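Local coordinates for protein glucokinase (PDB 3VOV) that probably phosphorylates glucose and other hexoses, as a zinc-binding ROK-family hexokinase of the actin-like ATPase fold, at residues M1-L6 against G288-A293; L6-T11 against L63-P68; K12-V17 against K26-T31; N109-A114 against A282-L287. All blocks are in the same frame, centred on the assembly; numbering follows the deposited sequence.

Interaction 1 (M1-L6 against G288-A293); sequences MKVVGL and GAALTA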
loop_
_atom_site.group_PDB
_atom_site.type_symbol
_atom_site.label_atom_id
_atom_site.label_comp_id
_atom_site.label_asym_id
_atom_site.label_seq_id
_atom_site.Cartn_x
_atom_site.Cartn_y
_atom_site.Cartn_z
ATOM N N MET B 1 6.546 -50.432 12.114
ATOM C CA MET B 1 5.629 -49.677 13.052
ATOM C C MET B 1 4.371 -49.187 12.316
ATOM O O MET B 1 4.464 -48.673 11.184
ATOM C CB MET B 1 6.403 -48.554 13.750
ATOM C CG MET B 1 5.779 -48.077 15.083
ATOM S SD MET B 1 5.038 -46.504 14.678
ATOM C CE MET B 1 6.519 -45.487 14.444
ATOM N N LYS B 2 3.207 -49.408 12.917
ATOM C CA LYS B 2 1.932 -48.993 12.343
ATOM C C LYS B 2 1.244 -48.001 13.248
ATOM O O LYS B 2 1.295 -48.148 14.477
ATOM C CB LYS B 2 0.972 -50.194 12.177
ATOM C CG LYS B 2 1.080 -50.965 10.828
ATOM C CD LYS B 2 2.508 -51.294 10.493
ATOM C CE LYS B 2 2.637 -52.532 9.601
ATOM N NZ LYS B 2 4.001 -53.096 9.884
ATOM N N VAL B 3 0.591 -47.004 12.642
ATOM C CA VAL B 3 -0.311 -46.104 13.382
ATOM C C VAL B 3 -1.615 -46.037 12.642
ATOM O O VAL B 3 -1.739 -46.652 11.599
ATOM C CB VAL B 3 0.274 -44.672 13.523
ATOM C CG1 VAL B 3 1.618 -44.733 14.236
ATOM C CG2 VAL B 3 0.429 -44.007 12.103
ATOM N N VAL B 4 -2.575 -45.284 13.184
ATOM C CA VAL B 4 -3.832 -44.981 12.518
ATOM C C VAL B 4 -3.892 -43.468 12.319
ATOM O O VAL B 4 -3.580 -42.742 13.244
ATOM C CB VAL B 4 -5.028 -45.398 13.377
ATOM C CG1 VAL B 4 -6.332 -44.891 12.775
ATOM C CG2 VAL B 4 -5.042 -46.963 13.550
ATOM N N GLY B 5 -4.210 -43.014 11.097
ATOM C CA GLY B 5 -4.480 -41.607 10.868
ATOM C C GLY B 5 -5.975 -41.373 10.862
ATOM O O GLY B 5 -6.733 -42.237 10.423
ATOM N N LEU B 6 -6.393 -40.209 11.339
ATOM C CA LEU B 6 -7.788 -39.772 11.244
ATOM C C LEU B 6 -7.799 -38.340 10.729
ATOM O O LEU B 6 -6.971 -37.515 11.169
ATOM C CB LEU B 6 -8.470 -39.797 12.631
ATOM C CG LEU B 6 -8.682 -41.144 13.308
ATOM C CD1 LEU B 6 -9.030 -41.051 14.822
ATOM C CD2 LEU B 6 -9.824 -41.838 12.534
ATOM N N GLY B 288 -0.995 -36.803 6.498
ATOM C CA GLY B 288 -0.217 -35.996 7.478
ATOM C C GLY B 288 -0.653 -36.274 8.913
ATOM O O GLY B 288 0.136 -36.137 9.838
ATOM N N ALA B 289 -1.924 -36.598 9.121
ATOM C CA ALA B 289 -2.379 -36.982 10.485
ATOM C C ALA B 289 -1.703 -38.300 10.886
ATOM O O ALA B 289 -1.233 -38.476 12.011
ATOM C CB ALA B 289 -3.888 -37.140 10.507
ATOM N N ALA B 290 -1.630 -39.217 9.950
ATOM C CA ALA B 290 -0.940 -40.462 10.237
ATOM C C ALA B 290 0.541 -40.215 10.471
ATOM O O ALA B 290 1.112 -40.745 11.406
ATOM C CB ALA B 290 -1.172 -41.484 9.102
ATOM N N LEU B 291 1.180 -39.421 9.608
ATOM C CA LEU B 291 2.595 -39.130 9.797
ATOM C C LEU B 291 2.904 -38.425 11.096
ATOM O O LEU B 291 3.968 -38.636 11.712
ATOM C CB LEU B 291 3.115 -38.266 8.677
ATOM C CG LEU B 291 3.520 -38.951 7.398
ATOM C CD1 LEU B 291 3.504 -37.833 6.320
ATOM C CD2 LEU B 291 4.925 -39.572 7.579
ATOM N N THR B 292 1.987 -37.576 11.527
ATOM C CA THR B 292 2.122 -36.955 12.858
ATOM C C THR B 292 2.351 -38.004 13.927
ATOM O O THR B 292 3.332 -37.936 14.676
ATOM C CB THR B 292 0.890 -36.015 13.166
ATOM O OG1 THR B 292 0.865 -34.996 12.176
ATOM C CG2 THR B 292 0.968 -35.357 14.548
ATOM N N ALA B 293 1.449 -38.979 14.009
ATOM C CA ALA B 293 1.574 -40.041 15.033
ATOM C C ALA B 293 2.830 -40.905 14.775
ATOM O O ALA B 293 3.537 -41.325 15.701
ATOM C CB ALA B 293 0.294 -40.928 15.029
#
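Val3 is the side chain through which the N-terminal strand meets the helix 288-293. Its CB lies 4.0 Å from the methyl CB of Ala293. Beyond it the branches part: CG1 stays beside Ala293, 4.1 Å from its CB, while CG2 reaches back along the helix to the carbonyl oxygen of Ala290, at 3.4 Å. The torsion (chi1 -58°) places CG1 opposite the carbonyl carbon and turns CG2 into the crowded position between N and C, and the forked valine straddles one helical turn. This is helix-on-sheet packing in the actin-like fold of ROK kinases: strand 3-6, the middle of its five-stranded sheet, runs at 141° to the helix, with axes only 6.2 Å apart. Such closeness needs small residues on both sides. Gly5 offers a bare CA to the methyl of Ala290, 3.8 Å from its CA to that CB, in a spot where no side chain of the strand could fit. One residue on, the Leu6 carbonyl oxygen touches the CB of Ala289 at 3.2 Å. The leucine side chain itself leaves by the other face, toward Ile61 and Leu63, and Phe18 of the neighbouring strand covers Ala290 and Leu291.

Interaction 2 (L6-T11 against L63-P68); sequences LDLGGT and LGTPGP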
loop_
_atom_site.group_PDB
_atom_site.type_symbol
_atom_site.label_atom_id
_atom_site.label_comp_id
_atom_site.label_asym_id
_atom_site.label_seq_id
_atom_site.Cartn_x
_atom_site.Cartn_y
_atom_site.Cartn_z
ATOM N N LEU B 6 -6.393 -40.209 11.339
ATOM C CA LEU B 6 -7.788 -39.772 11.244
ATOM C C LEU B 6 -7.799 -38.340 10.729
ATOM O O LEU B 6 -6.971 -37.515 11.169
ATOM C CB LEU B 6 -8.470 -39.797 12.631
ATOM C CG LEU B 6 -8.682 -41.144 13.308
ATOM C CD1 LEU B 6 -9.030 -41.051 14.822
ATOM C CD2 LEU B 6 -9.824 -41.838 12.534
ATOM N N ASP B 7 -8.714 -38.016 9.818
ATOM C CA ASP B 7 -8.823 -36.630 9.326
ATOM C C ASP B 7 -10.273 -36.219 9.569
ATOM O O ASP B 7 -11.188 -36.811 8.968
ATOM C CB ASP B 7 -8.427 -36.521 7.828
ATOM C CG ASP B 7 -8.312 -35.051 7.340
ATOM O OD1 ASP B 7 -8.086 -34.125 8.165
ATOM O OD2 ASP B 7 -8.448 -34.791 6.125
ATOM N N LEU B 8 -10.502 -35.269 10.481
ATOM C CA LEU B 8 -11.852 -34.917 10.859
ATOM C C LEU B 8 -12.262 -33.709 10.031
ATOM O O LEU B 8 -11.708 -32.649 10.229
ATOM C CB LEU B 8 -11.918 -34.549 12.347
ATOM C CG LEU B 8 -13.222 -33.869 12.830
ATOM C CD1 LEU B 8 -14.506 -34.817 12.662
ATOM C CD2 LEU B 8 -13.082 -33.382 14.296
ATOM N N GLY B 9 -13.204 -33.871 9.101
ATOM C CA GLY B 9 -13.735 -32.712 8.345
ATOM C C GLY B 9 -15.178 -32.383 8.704
ATOM O O GLY B 9 -15.836 -33.095 9.497
ATOM N N GLY B 10 -15.685 -31.295 8.119
ATOM C CA GLY B 10 -17.053 -30.853 8.388
ATOM C C GLY B 10 -18.082 -31.845 7.869
ATOM O O GLY B 10 -19.095 -32.054 8.514
ATOM N N THR B 11 -17.781 -32.485 6.733
ATOM C CA THR B 11 -18.681 -33.414 6.037
ATOM C C THR B 11 -18.369 -34.872 6.399
ATOM O O THR B 11 -19.278 -35.649 6.729
ATOM C CB THR B 11 -18.470 -33.289 4.512
ATOM O OG1 THR B 11 -18.533 -31.918 4.133
ATOM C CG2 THR B 11 -19.489 -34.119 3.690
ATOM N N LEU B 63 -4.597 -37.397 14.640
ATOM C CA LEU B 63 -5.887 -36.767 14.321
ATOM C C LEU B 63 -5.715 -35.339 13.833
ATOM O O LEU B 63 -5.235 -34.442 14.591
ATOM C CB LEU B 63 -6.798 -36.770 15.558
ATOM C CG LEU B 63 -8.114 -35.952 15.415
ATOM C CD1 LEU B 63 -9.063 -36.546 14.326
ATOM C CD2 LEU B 63 -8.853 -35.948 16.793
ATOM N N GLY B 64 -6.163 -35.111 12.604
ATOM C CA GLY B 64 -6.037 -33.855 11.951
ATOM C C GLY B 64 -7.387 -33.202 11.955
ATOM O O GLY B 64 -8.417 -33.844 11.689
ATOM N N THR B 65 -7.395 -31.912 12.252
ATOM C CA THR B 65 -8.662 -31.202 12.425
ATOM C C THR B 65 -8.540 -29.796 11.825
ATOM O O THR B 65 -7.491 -29.209 11.895
ATOM C CB THR B 65 -8.987 -31.143 13.966
ATOM O OG1 THR B 65 -10.035 -30.232 14.206
ATOM C CG2 THR B 65 -7.832 -30.606 14.703
ATOM N N PRO B 66 -9.622 -29.238 11.267
ATOM C CA PRO B 66 -9.487 -27.931 10.672
ATOM C C PRO B 66 -9.205 -26.864 11.690
ATOM O O PRO B 66 -8.411 -25.970 11.407
ATOM C CB PRO B 66 -10.874 -27.661 10.073
ATOM C CG PRO B 66 -11.519 -29.009 9.999
ATOM C CD PRO B 66 -11.007 -29.725 11.178
ATOM N N GLY B 67 -9.820 -26.938 12.867
ATOM C CA GLY B 67 -9.863 -25.747 13.718
ATOM C C GLY B 67 -8.576 -25.079 14.190
ATOM O O GLY B 67 -7.466 -25.483 13.813
ATOM N N PRO B 68 -8.724 -24.039 15.035
ATOM C CA PRO B 68 -7.606 -23.640 15.884
ATOM C C PRO B 68 -7.491 -24.709 16.999
ATOM O O PRO B 68 -8.484 -25.066 17.637
ATOM C CB PRO B 68 -8.064 -22.298 16.454
ATOM C CG PRO B 68 -9.562 -22.429 16.522
ATOM C CD PRO B 68 -9.935 -23.232 15.286
#
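Leu6 and Leu8 clasp the backbone of Gly64 with two hydrogen bonds that set strands 6-8 and 63-65 parallel, 19° from one another. Gly64 N donates to Leu6 O at 2.9 Å; Leu8 N donates to Gly64 O at 2.8 Å in an almost straight bond (N-H...O 176°). A CA-H contact from Leu63 adds a third, weaker touch on Leu6 O. The apolar contacts gather on one face. Leu63 has its CG anti to N (chi1 172°), which carries CD1 across to the partner strand, 3.7 Å from Leu6 CB and 4.0 Å from Leu8 CB. At the strand ends the pyrrolidine ring of Pro66 closes the contact, approaching through its CD, 3.2 Å from Leu8 O. On the opposite face the carboxylate of Asp7 lies beside Gly64, OD1 3.6 Å from Gly64 O. Asp7 to Thr11 reads DLGGT, matching the phosphate-binding loop that opens this superfamily, so it probably faces nucleotide phosphates. The leucine face is covered by helices 90-98 and 36-54, through Leu94 and Leu43, while strand 12-18 continues the sheet beyond strand 3-8 and strand 102-106 beyond strand 61-65.

Interaction 3 (K12-V17 against K26-T31); sequences KIAAGV and KVVVPT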
loop_
_atom_site.group_PDB
_atom_site.type_symbol
_atom_site.label_atom_id
_atom_site.label_comp_id
_atom_site.label_asym_id
_atom_site.label_seq_id
_atom_site.Cartn_x
_atom_site.Cartn_y
_atom_site.Cartn_z
ATOM N N LYS B 12 -17.081 -35.225 6.307
ATOM C CA LYS B 12 -16.589 -36.608 6.409
ATOM C C LYS B 12 -15.438 -36.789 7.400
ATOM O O LYS B 12 -14.611 -35.892 7.609
ATOM C CB LYS B 12 -16.092 -37.071 5.035
ATOM C CG LYS B 12 -17.195 -37.107 3.948
ATOM C CD LYS B 12 -18.180 -38.250 4.254
ATOM C CE LYS B 12 -19.214 -38.504 3.141
ATOM N NZ LYS B 12 -18.664 -38.123 1.822
ATOM N N ILE B 13 -15.382 -37.978 7.986
ATOM C CA ILE B 13 -14.205 -38.445 8.712
ATOM C C ILE B 13 -13.502 -39.483 7.825
ATOM O O ILE B 13 -14.149 -40.412 7.336
ATOM C CB ILE B 13 -14.638 -39.168 10.014
ATOM C CG1 ILE B 13 -15.248 -38.139 10.986
ATOM C CG2 ILE B 13 -13.474 -40.011 10.581
ATOM C CD1 ILE B 13 -15.974 -38.709 12.152
ATOM N N ALA B 14 -12.186 -39.317 7.637
ATOM C CA ALA B 14 -11.346 -40.323 7.006
ATOM C C ALA B 14 -10.431 -41.010 8.018
ATOM O O ALA B 14 -9.912 -40.368 8.965
ATOM C CB ALA B 14 -10.526 -39.694 5.871
ATOM N N ALA B 15 -10.226 -42.315 7.832
ATOM C CA ALA B 15 -9.368 -43.070 8.707
ATOM C C ALA B 15 -8.504 -44.060 7.914
ATOM O O ALA B 15 -8.945 -44.558 6.877
ATOM C CB ALA B 15 -10.230 -43.826 9.778
ATOM N N GLY B 16 -7.300 -44.344 8.380
ATOM C CA GLY B 16 -6.555 -45.434 7.759
ATOM C C GLY B 16 -5.375 -45.801 8.587
ATOM O O GLY B 16 -4.810 -44.931 9.256
ATOM N N VAL B 17 -5.036 -47.098 8.575
ATOM C CA VAL B 17 -3.766 -47.596 9.114
ATOM C C VAL B 17 -2.676 -47.158 8.151
ATOM O O VAL B 17 -2.930 -47.051 6.948
ATOM C CB VAL B 17 -3.772 -49.153 9.310
ATOM C CG1 VAL B 17 -2.423 -49.663 9.783
ATOM C CG2 VAL B 17 -4.868 -49.573 10.329
ATOM N N LYS B 26 -8.386 -47.584 4.095
ATOM C CA LYS B 26 -9.008 -46.271 3.977
ATOM C C LYS B 26 -10.530 -46.303 4.171
ATOM O O LYS B 26 -11.249 -46.885 3.364
ATOM C CB LYS B 26 -8.675 -45.584 2.647
ATOM C CG LYS B 26 -9.236 -44.182 2.635
ATOM C CD LYS B 26 -8.624 -43.269 1.623
ATOM C CE LYS B 26 -9.316 -41.904 1.689
ATOM N NZ LYS B 26 -8.986 -41.142 0.471
ATOM N N VAL B 27 -11.013 -45.606 5.205
ATOM C CA VAL B 27 -12.427 -45.687 5.603
ATOM C C VAL B 27 -12.926 -44.291 5.581
ATOM O O VAL B 27 -12.245 -43.361 6.034
ATOM C CB VAL B 27 -12.559 -46.323 7.007
ATOM C CG1 VAL B 27 -13.973 -46.070 7.658
ATOM C CG2 VAL B 27 -12.239 -47.811 6.919
ATOM N N VAL B 28 -14.094 -44.091 5.002
ATOM C CA VAL B 28 -14.679 -42.752 5.020
ATOM C C VAL B 28 -16.118 -42.897 5.493
ATOM O O VAL B 28 -16.831 -43.806 5.023
ATOM C CB VAL B 28 -14.541 -42.028 3.643
ATOM C CG1 VAL B 28 -15.262 -40.683 3.622
ATOM C CG2 VAL B 28 -13.038 -41.890 3.232
ATOM N N VAL B 29 -16.495 -42.054 6.469
ATOM C CA VAL B 29 -17.799 -42.067 7.098
ATOM C C VAL B 29 -18.272 -40.619 7.262
ATOM O O VAL B 29 -17.467 -39.700 7.273
ATOM C CB VAL B 29 -17.777 -42.793 8.482
ATOM C CG1 VAL B 29 -17.410 -44.302 8.305
ATOM C CG2 VAL B 29 -16.788 -42.158 9.442
ATOM N N PRO B 30 -19.590 -40.408 7.374
ATOM C CA PRO B 30 -20.070 -39.019 7.559
ATOM C C PRO B 30 -19.678 -38.457 8.939
ATOM O O PRO B 30 -19.594 -39.217 9.909
ATOM C CB PRO B 30 -21.606 -39.158 7.427
ATOM C CG PRO B 30 -21.802 -40.505 6.661
ATOM C CD PRO B 30 -20.709 -41.373 7.282
ATOM N N THR B 31 -19.451 -37.147 9.033
ATOM C CA THR B 31 -19.191 -36.546 10.342
ATOM C C THR B 31 -20.524 -36.282 11.062
ATOM O O THR B 31 -21.356 -35.566 10.529
ATOM C CB THR B 31 -18.439 -35.209 10.200
ATOM O OG1 THR B 31 -17.241 -35.406 9.437
ATOM C CG2 THR B 31 -18.122 -34.615 11.565
#
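Ile13 and Val29 form the dense part of this beta hairpin, on the more buried face of the sheet. They are a hydrogen-bonded antiparallel pair: Ile13 N reaches Val29 O at 2.8 Å and Val29 N returns to Ile13 O at 3.0 Å. Ala15 and Val27 repeat the pattern two residues on. Beside the first pair of bonds the side chains cross obliquely, Val29 CG2 resting 3.7 Å from Ile13 CB. Beta-branched residues suit such strands, and the small Ala15 leaves space for Leu6 of strand 3-8. Helix 36-54 packs on this face, with Ala42 and Leu43 against Ile13. The other face is looser. Ala14 and Val28, a non-hydrogen-bonded pair, stand 4.3 Å apart from Ala14 CB to Val28 CG2. Lys12 bends at chi2 (-70°) and lays its methylenes over the partner strand on an exposed side, its CD lying 3.9 Å from Val28 CG1 and 3.4 Å from Val29 O. Lys26 extends instead to a salt bridge with Glu283. Thr31 OG1 turns to Gly9 O in a hydrogen bond, anchoring the strand's end to the glycine loop. Chemically, then, the two strands differ little in their bonding but much in their faces: four backbone bonds fix the register, the apolar face of Ile13, Ala15, Val27 and Val29 adds to the core, and the lysines border the water.

Interaction 4 (N109-A114 against A282-L287); sequences NAAALA and AEAGLL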
loop_
_atom_site.group_PDB
_atom_site.type_symbol
_atom_site.label_atom_id
_atom_site.label_comp_id
_atom_site.label_asym_id
_atom_site.label_seq_id
_atom_site.Cartn_x
_atom_site.Cartn_y
_atom_site.Cartn_z
ATOM N N ASN B 109 -1.172 -27.888 8.644
ATOM C CA ASN B 109 0.142 -28.430 9.090
ATOM C C ASN B 109 0.281 -29.902 8.652
ATOM O O ASN B 109 1.335 -30.337 8.174
ATOM C CB ASN B 109 0.303 -28.406 10.621
ATOM C CG ASN B 109 0.550 -27.009 11.181
ATOM O OD1 ASN B 109 0.851 -26.087 10.454
ATOM N ND2 ASN B 109 0.405 -26.868 12.492
ATOM N N ALA B 110 -0.775 -30.666 8.874
ATOM C CA ALA B 110 -0.812 -32.067 8.435
ATOM C C ALA B 110 -0.599 -32.278 6.897
ATOM O O ALA B 110 0.226 -33.121 6.482
ATOM C CB ALA B 110 -2.121 -32.714 8.925
ATOM N N ALA B 111 -1.321 -31.522 6.061
ATOM C CA ALA B 111 -1.072 -31.582 4.630
ATOM C C ALA B 111 0.372 -31.203 4.320
ATOM O O ALA B 111 1.021 -31.837 3.483
ATOM C CB ALA B 111 -2.089 -30.712 3.804
ATOM N N ALA B 112 0.896 -30.175 4.991
ATOM C CA ALA B 112 2.281 -29.773 4.762
ATOM C C ALA B 112 3.285 -30.922 5.083
ATOM O O ALA B 112 4.237 -31.169 4.322
ATOM C CB ALA B 112 2.623 -28.517 5.636
ATOM N N LEU B 113 3.101 -31.587 6.230
ATOM C CA LEU B 113 3.938 -32.750 6.615
ATOM C C LEU B 113 3.882 -33.863 5.561
ATOM O O LEU B 113 4.891 -34.449 5.197
ATOM C CB LEU B 113 3.508 -33.277 8.010
ATOM C CG LEU B 113 4.311 -34.327 8.791
ATOM C CD1 LEU B 113 5.745 -33.813 9.058
ATOM C CD2 LEU B 113 3.599 -34.739 10.121
ATOM N N ALA B 114 2.681 -34.127 5.053
ATOM C CA ALA B 114 2.463 -35.143 4.098
ATOM C C ALA B 114 3.156 -34.790 2.779
ATOM O O ALA B 114 3.885 -35.603 2.231
ATOM C CB ALA B 114 0.933 -35.400 3.900
ATOM N N ALA B 282 -6.618 -34.905 -2.074
ATOM C CA ALA B 282 -7.626 -35.010 -0.988
ATOM C C ALA B 282 -7.163 -35.861 0.202
ATOM O O ALA B 282 -7.740 -35.818 1.292
ATOM C CB ALA B 282 -8.989 -35.569 -1.548
ATOM N N GLU B 283 -6.104 -36.614 0.007
ATOM C CA GLU B 283 -5.646 -37.492 1.061
ATOM C C GLU B 283 -4.549 -36.891 1.888
ATOM O O GLU B 283 -4.106 -37.523 2.853
ATOM C CB GLU B 283 -5.075 -38.771 0.459
ATOM C CG GLU B 283 -6.069 -39.836 0.339
ATOM C CD GLU B 283 -5.432 -41.162 0.052
ATOM O OE1 GLU B 283 -6.185 -42.147 0.090
ATOM O OE2 GLU B 283 -4.199 -41.212 -0.215
ATOM N N ALA B 284 -4.063 -35.721 1.506
ATOM C CA ALA B 284 -2.894 -35.130 2.200
ATOM C C ALA B 284 -3.186 -35.019 3.694
ATOM O O ALA B 284 -2.341 -35.301 4.516
ATOM C CB ALA B 284 -2.549 -33.729 1.624
ATOM N N GLY B 285 -4.398 -34.629 4.056
ATOM C CA GLY B 285 -4.689 -34.415 5.492
ATOM C C GLY B 285 -4.633 -35.722 6.301
ATOM O O GLY B 285 -4.106 -35.736 7.411
ATOM N N LEU B 286 -5.227 -36.800 5.751
ATOM C CA LEU B 286 -5.186 -38.131 6.366
ATOM C C LEU B 286 -3.748 -38.606 6.473
ATOM O O LEU B 286 -3.320 -39.048 7.549
ATOM C CB LEU B 286 -6.048 -39.161 5.578
ATOM C CG LEU B 286 -6.021 -40.599 6.123
ATOM C CD1 LEU B 286 -6.423 -40.656 7.559
ATOM C CD2 LEU B 286 -6.898 -41.595 5.288
ATOM N N LEU B 287 -3.007 -38.540 5.368
ATOM C CA LEU B 287 -1.577 -38.912 5.375
ATOM C C LEU B 287 -0.775 -38.127 6.420
ATOM O O LEU B 287 -0.002 -38.708 7.182
ATOM C CB LEU B 287 -0.963 -38.733 3.970
ATOM C CG LEU B 287 -1.479 -39.744 2.940
ATOM C CD1 LEU B 287 -1.067 -39.373 1.490
ATOM C CD2 LEU B 287 -0.977 -41.176 3.292
#
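Ala114 and Ala110 meet flat peptide groups of the segment 282-287, the planar units that matter here, since no ring or side-chain amide takes part in the contact. The methyl of Ala114 touches the oxygen of the Ala284 peptide, Ala114 CB to Ala284 O 3.3 Å. The methyl of Ala110 stands farther from the next peptide, Ala110 CB to Gly285 O 3.9 Å. Both methyls lie near the plane of the peptide they meet and come in at its carbonyl-oxygen edge, not over a face. Apolar contacts complete the surface. Ala111 CB faces Ala284 CB at 3.8 Å, and the CA atoms of Ala111 and Ala284 are just 4.7 Å apart, a close approach made possible by two methyl side chains. One turn further on, Ala114 CB also meets Leu287 CB, again at 3.8 Å, and the Leu287 side chain also touches Leu23. At Gly285 it is the backbone, its O and CA, that Ala110 and Ala111 meet. These two helices lie between the two halves of the actin-like fold: helix 107-118 follows the last strand of the first sheet and reaches Tyr129 of the second, whereas helix 284-299 comes after the second sheet and packs back on the first. The chemistry is that of close-packed methyls and carbonyl oxygens: an apolar, shape-matched contact without charges or side-chain hydrogen bonds between the segments, in which the polar groups that meet are those of the backbone.

Overall arrangement
All four contacts lie on the lobe built around the first sheet, to which the C-terminal helix returns, away from the zinc site and with centres 10 to 14 Å apart. Interactions 1, 2 and 3 use neighbouring strands of one mixed sheet: strand 3-8 serves interactions 1 and 2, which share Leu6, and lies beside strand 12-18 of interaction 3. Helix 284-299 serves interactions 1 and 4; Leu286 reaches from interaction 4 to the strands of the others. Along the chain, interaction 3 closes first, then interaction 2, then interaction 4, all within the span bracketed by interaction 1. The last helix is thus brought back onto the first strand, in the half that carries the probable phosphate-binding loop.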